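PDB 1ZUD: adenylyltransferase thiF from Escherichia coli, which catalyses the ATP-dependent adenylation of the C-terminal glycine carboxylate of the sulfur carrier protein ThiS, a step in making the thiazole of thiamin. Local coordinates for residues C[154-167]-C[215-227]. Numbering follows the deposited sequence.
Sequences FGGQLMVLTPPWEQ and PAGELRLFDGKSS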
loop_
_atom_site.group_PDB
_atom_site.type_symbol
_atom_site.label_atom_id
_atom_site.label_comp_id
_atom_site.label_asym_id
_atom_site.label_seq_id
_atom_site.Cartn_x
_atom_site.Cartn_y
_atom_site.Cartn_z
ATOM N N PHE C 154 -2.866 -12.383 4.289
ATOM C CA PHE C 154 -2.330 -11.079 4.644
ATOM C C PHE C 154 -1.054 -10.775 3.825
ATOM O O PHE C 154 -0.346 -9.809 4.114
ATOM C CB PHE C 154 -1.966 -11.040 6.143
ATOM C CG PHE C 154 -3.165 -10.882 7.058
ATOM C CD1 PHE C 154 -3.539 -9.623 7.528
ATOM C CD2 PHE C 154 -3.917 -11.996 7.434
ATOM C CE1 PHE C 154 -4.671 -9.470 8.388
ATOM C CE2 PHE C 154 -5.047 -11.859 8.289
ATOM C CZ PHE C 154 -5.412 -10.605 8.757
ATOM N N GLY C 155 -0.743 -11.593 2.820
ATOM C CA GLY C 155 0.487 -11.342 2.086
ATOM C C GLY C 155 0.360 -10.828 0.667
ATOM O O GLY C 155 -0.669 -11.051 0.018
ATOM N N GLY C 156 1.409 -10.119 0.208
ATOM C CA GLY C 156 1.418 -9.547 -1.138
ATOM C C GLY C 156 2.801 -9.660 -1.769
ATOM O O GLY C 156 3.780 -9.720 -1.025
ATOM N N GLN C 157 2.858 -9.718 -3.107
ATOM C CA GLN C 157 4.098 -9.784 -3.879
ATOM C C GLN C 157 3.966 -8.813 -5.027
ATOM O O GLN C 157 2.917 -8.736 -5.637
ATOM C CB GLN C 157 4.326 -11.219 -4.434
ATOM C CG GLN C 157 4.348 -12.265 -3.295
ATOM C CD GLN C 157 4.634 -13.729 -3.756
ATOM O OE1 GLN C 157 4.415 -14.070 -4.909
ATOM N NE2 GLN C 157 5.079 -14.578 -2.823
ATOM N N LEU C 158 5.037 -8.082 -5.346
ATOM C CA LEU C 158 4.992 -7.136 -6.453
ATOM C C LEU C 158 6.394 -7.070 -7.166
ATOM O O LEU C 158 7.419 -7.139 -6.498
ATOM C CB LEU C 158 4.654 -5.754 -5.884
ATOM C CG LEU C 158 4.911 -4.533 -6.753
ATOM C CD1 LEU C 158 3.896 -4.522 -7.863
ATOM C CD2 LEU C 158 4.787 -3.249 -5.893
ATOM N N MET C 159 6.408 -6.941 -8.494
ATOM C CA MET C 159 7.667 -6.779 -9.242
ATOM C C MET C 159 7.395 -5.944 -10.461
ATOM O O MET C 159 6.331 -6.107 -11.111
ATOM C CB MET C 159 8.207 -8.097 -9.821
ATOM C CG MET C 159 8.060 -9.306 -9.045
ATOM S SD MET C 159 8.702 -10.603 -10.155
ATOM C CE MET C 159 7.262 -11.537 -10.311
ATOM N N VAL C 160 8.364 -5.100 -10.818
ATOM C CA VAL C 160 8.303 -4.289 -12.055
ATOM C C VAL C 160 9.356 -4.893 -13.025
ATOM O O VAL C 160 10.573 -4.894 -12.716
ATOM C CB VAL C 160 8.659 -2.826 -11.815
ATOM C CG1 VAL C 160 8.562 -2.088 -13.158
ATOM C CG2 VAL C 160 7.669 -2.183 -10.763
ATOM N N LEU C 161 8.909 -5.436 -14.155
ATOM C CA LEU C 161 9.846 -6.084 -15.096
ATOM C C LEU C 161 9.851 -5.279 -16.372
ATOM O O LEU C 161 8.800 -5.054 -17.024
ATOM C CB LEU C 161 9.407 -7.509 -15.388
ATOM C CG LEU C 161 9.032 -8.363 -14.217
ATOM C CD1 LEU C 161 8.215 -9.571 -14.707
ATOM C CD2 LEU C 161 10.273 -8.773 -13.513
ATOM N N THR C 162 11.024 -4.775 -16.720
ATOM C CA THR C 162 11.104 -3.940 -17.930
ATOM C C THR C 162 12.202 -4.411 -18.882
ATOM O O THR C 162 13.153 -5.035 -18.442
ATOM C CB THR C 162 11.452 -2.464 -17.578
ATOM O OG1 THR C 162 12.746 -2.421 -16.947
ATOM C CG2 THR C 162 10.424 -1.886 -16.583
ATOM N N PRO C 163 12.041 -4.159 -20.193
ATOM C CA PRO C 163 13.046 -4.526 -21.226
ATOM C C PRO C 163 14.262 -3.658 -20.815
ATOM O O PRO C 163 14.070 -2.558 -20.312
ATOM C CB PRO C 163 12.456 -3.960 -22.534
ATOM C CG PRO C 163 11.015 -3.889 -22.300
ATOM C CD PRO C 163 10.814 -3.598 -20.792
ATOM N N PRO C 164 15.514 -4.074 -21.102
ATOM C CA PRO C 164 15.948 -5.285 -21.791
ATOM C C PRO C 164 15.970 -6.485 -20.901
ATOM O O PRO C 164 16.745 -7.411 -21.146
ATOM C CB PRO C 164 17.337 -4.901 -22.323
ATOM C CG PRO C 164 17.908 -4.190 -21.195
ATOM C CD PRO C 164 16.693 -3.269 -20.711
ATOM N N TRP C 165 15.170 -6.450 -19.820
ATOM C CA TRP C 165 15.055 -7.630 -18.950
ATOM C C TRP C 165 16.362 -8.065 -18.272
ATOM O O TRP C 165 16.628 -9.267 -18.102
ATOM C CB TRP C 165 14.483 -8.825 -19.758
ATOM C CG TRP C 165 13.390 -8.470 -20.672
ATOM C CD1 TRP C 165 13.462 -8.310 -22.025
ATOM C CD2 TRP C 165 12.045 -8.100 -20.295
ATOM N NE1 TRP C 165 12.245 -7.852 -22.511
ATOM C CE2 TRP C 165 11.365 -7.716 -21.474
ATOM C CE3 TRP C 165 11.363 -8.051 -19.075
ATOM C CZ2 TRP C 165 10.016 -7.287 -21.474
ATOM C CZ3 TRP C 165 10.010 -7.620 -19.069
ATOM C CH2 TRP C 165 9.365 -7.250 -20.259
ATOM N N GLU C 166 17.132 -7.087 -17.841
ATOM C CA GLU C 166 18.401 -7.311 -17.172
ATOM C C GLU C 166 18.286 -8.271 -15.964
ATOM O O GLU C 166 19.208 -9.067 -15.662
ATOM C CB GLU C 166 18.949 -5.951 -16.712
ATOM C CG GLU C 166 19.296 -4.996 -17.856
ATOM C CD GLU C 166 19.696 -3.593 -17.383
ATOM O OE1 GLU C 166 20.413 -3.476 -16.362
ATOM O OE2 GLU C 166 19.306 -2.603 -18.042
ATOM N N GLN C 167 17.155 -8.206 -15.259
ATOM C CA GLN C 167 16.965 -9.070 -14.096
ATOM C C GLN C 167 16.058 -10.237 -14.356
ATOM O O GLN C 167 15.522 -10.829 -13.395
ATOM C CB GLN C 167 16.408 -8.284 -12.870
ATOM C CG GLN C 167 17.503 -7.610 -12.040
ATOM C CD GLN C 167 18.118 -6.401 -12.746
ATOM O OE1 GLN C 167 17.412 -5.490 -13.189
ATOM N NE2 GLN C 167 19.439 -6.391 -12.850
ATOM N N PRO C 215 13.504 2.239 -8.971
ATOM C CA PRO C 215 13.999 0.870 -9.225
ATOM C C PRO C 215 13.019 -0.084 -9.945
ATOM O O PRO C 215 11.794 0.123 -9.965
ATOM C CB PRO C 215 14.386 0.368 -7.826
ATOM C CG PRO C 215 13.386 1.113 -6.902
ATOM C CD PRO C 215 13.350 2.517 -7.520
ATOM N N ALA C 216 13.581 -1.107 -10.576
ATOM C CA ALA C 216 12.801 -2.135 -11.247
ATOM C C ALA C 216 13.626 -3.420 -11.068
ATOM O O ALA C 216 14.801 -3.358 -10.649
ATOM C CB ALA C 216 12.607 -1.768 -12.757
ATOM N N GLY C 217 13.036 -4.587 -11.324
ATOM C CA GLY C 217 13.795 -5.833 -11.183
ATOM C C GLY C 217 14.080 -6.195 -9.740
ATOM O O GLY C 217 15.116 -6.766 -9.376
ATOM N N GLU C 218 13.091 -5.879 -8.918
ATOM C CA GLU C 218 13.134 -6.076 -7.491
ATOM C C GLU C 218 11.821 -6.773 -7.079
ATOM O O GLU C 218 10.768 -6.316 -7.480
ATOM C CB GLU C 218 13.179 -4.666 -6.946
ATOM C CG GLU C 218 13.548 -4.407 -5.562
ATOM C CD GLU C 218 13.671 -2.884 -5.363
ATOM O OE1 GLU C 218 12.668 -2.156 -5.628
ATOM O OE2 GLU C 218 14.767 -2.428 -4.957
ATOM N N LEU C 219 11.870 -7.852 -6.293
ATOM C CA LEU C 219 10.648 -8.484 -5.848
ATOM C C LEU C 219 10.341 -7.858 -4.459
ATOM O O LEU C 219 11.201 -7.845 -3.584
ATOM C CB LEU C 219 10.823 -10.014 -5.729
ATOM C CG LEU C 219 9.658 -10.746 -5.062
ATOM C CD1 LEU C 219 8.422 -10.622 -5.979
ATOM C CD2 LEU C 219 10.021 -12.222 -4.798
ATOM N N ARG C 220 9.150 -7.253 -4.317
ATOM C CA ARG C 220 8.758 -6.625 -3.060
ATOM C C ARG C 220 7.706 -7.513 -2.383
ATOM O O ARG C 220 6.704 -7.865 -2.978
ATOM C CB ARG C 220 8.265 -5.217 -3.370
ATOM C CG ARG C 220 9.436 -4.337 -3.818
ATOM C CD ARG C 220 9.017 -3.177 -4.716
ATOM N NE ARG C 220 8.069 -2.279 -4.031
ATOM C CZ ARG C 220 7.445 -1.257 -4.618
ATOM N NH1 ARG C 220 7.663 -0.971 -5.911
ATOM N NH2 ARG C 220 6.564 -0.539 -3.923
ATOM N N LEU C 221 7.963 -7.912 -1.154
ATOM C CA LEU C 221 7.068 -8.824 -0.438
ATOM C C LEU C 221 6.489 -8.098 0.779
ATOM O O LEU C 221 7.193 -7.419 1.528
ATOM C CB LEU C 221 7.821 -10.091 0.023
ATOM C CG LEU C 221 8.636 -10.822 -1.091
ATOM C CD1 LEU C 221 9.460 -11.982 -0.456
ATOM C CD2 LEU C 221 7.733 -11.405 -2.162
ATOM N N PHE C 222 5.194 -8.248 0.956
ATOM C CA PHE C 222 4.523 -7.567 2.067
ATOM C C PHE C 222 3.884 -8.594 3.007
ATOM O O PHE C 222 3.192 -9.494 2.555
ATOM C CB PHE C 222 3.440 -6.616 1.478
ATOM C CG PHE C 222 2.620 -5.873 2.538
ATOM C CD1 PHE C 222 3.249 -5.208 3.578
ATOM C CD2 PHE C 222 1.237 -5.833 2.451
ATOM C CE1 PHE C 222 2.533 -4.494 4.555
ATOM C CE2 PHE C 222 0.470 -5.111 3.424
ATOM C CZ PHE C 222 1.117 -4.449 4.465
ATOM N N ASP C 223 4.124 -8.473 4.312
ATOM C CA ASP C 223 3.414 -9.326 5.292
ATOM C C ASP C 223 2.492 -8.280 6.039
ATOM O O ASP C 223 2.966 -7.519 6.861
ATOM C CB ASP C 223 4.398 -9.960 6.293
ATOM C CG ASP C 223 3.687 -10.786 7.386
ATOM O OD1 ASP C 223 2.473 -10.556 7.678
ATOM O OD2 ASP C 223 4.366 -11.650 7.977
ATOM N N GLY C 224 1.190 -8.295 5.745
ATOM C CA GLY C 224 0.246 -7.349 6.331
ATOM C C GLY C 224 -0.019 -7.566 7.802
ATOM O O GLY C 224 -0.614 -6.702 8.456
ATOM N N LYS C 225 0.390 -8.727 8.323
ATOM C CA LYS C 225 0.192 -9.050 9.740
ATOM C C LYS C 225 1.340 -8.523 10.579
ATOM O O LYS C 225 1.136 -7.933 11.668
ATOM C CB LYS C 225 0.054 -10.587 9.913
ATOM C CG LYS C 225 -1.103 -11.009 10.800
ATOM C CD LYS C 225 -1.452 -12.485 10.632
ATOM C CE LYS C 225 -0.677 -13.332 11.603
ATOM N NZ LYS C 225 -0.987 -12.951 13.016
ATOM N N SER C 226 2.577 -8.763 10.118
ATOM C CA SER C 226 3.732 -8.238 10.845
ATOM C C SER C 226 3.966 -6.770 10.406
ATOM O O SER C 226 4.754 -6.053 11.037
ATOM C CB SER C 226 5.003 -9.049 10.509
ATOM O OG SER C 226 5.367 -8.749 9.174
ATOM N N SER C 227 3.309 -6.345 9.320
ATOM C CA SER C 227 3.445 -4.966 8.802
ATOM C C SER C 227 4.846 -4.657 8.302
ATOM O O SER C 227 5.356 -3.535 8.440
ATOM C CB SER C 227 3.069 -3.941 9.882
ATOM O OG SER C 227 1.702 -4.126 10.231
HETATM O O HOH W 1 10.576 -4.340 -9.081
#
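Strands 155-161 and 218-223 run antiparallel, their axes 4.7 Å apart at 166°, with Gly156 facing Phe222 and Leu158 facing Arg220 as hydrogen-bonded pairs. Arg220 N reaches Leu158 O almost straight, at 178° about the hydrogen. Further along, the strands part enough to admit a water: it accepts from Val160 N and donates to Glu218 O. The direct ladder resumes where Gly217 N bonds Val160 O at 2.8 Å, and at the other end Gly224 N ties to Phe154 O.

On one face, Leu158 and Arg220 run side by side. CD2 of Leu158 sits over the centre of the flat guanidinium, 3.6 Å from Arg220 CZ, placed there by an extended first torsion and a chi2 of 71°, while Arg220 NH1 forms a salt bridge with Glu204 of helix 191-210. Cutting Arg220 back to an alanine is likely to leave Glu204 without this charged mate and open a gap where the guanidinium lay against Leu158 CD2. On the opposite face, Met159 CG presses on Leu219 CD1 at 3.4 Å, tighter than usual, and Leu221 CD2 lies against Gln157 CG at 3.7 Å. The extended Gln157 side chain carries its amide to the backbone of ThiS, bonding Gln61 O and Ile63 N of that chain. At the end of strand 218-223, Asp223 OD1 accepts from Lys225 N, an Asx turn, and from Ser226 N, which extends it to an Asx motif; Lys225 CD sits over the rim of one Phe154 ring face.

The pair belongs to the antiparallel side of the mixed sheet of this Rossmann-like adenylyltransferase fold, with helix 191-210 against the Leu158 face and ThiS docked on the Gln157 face.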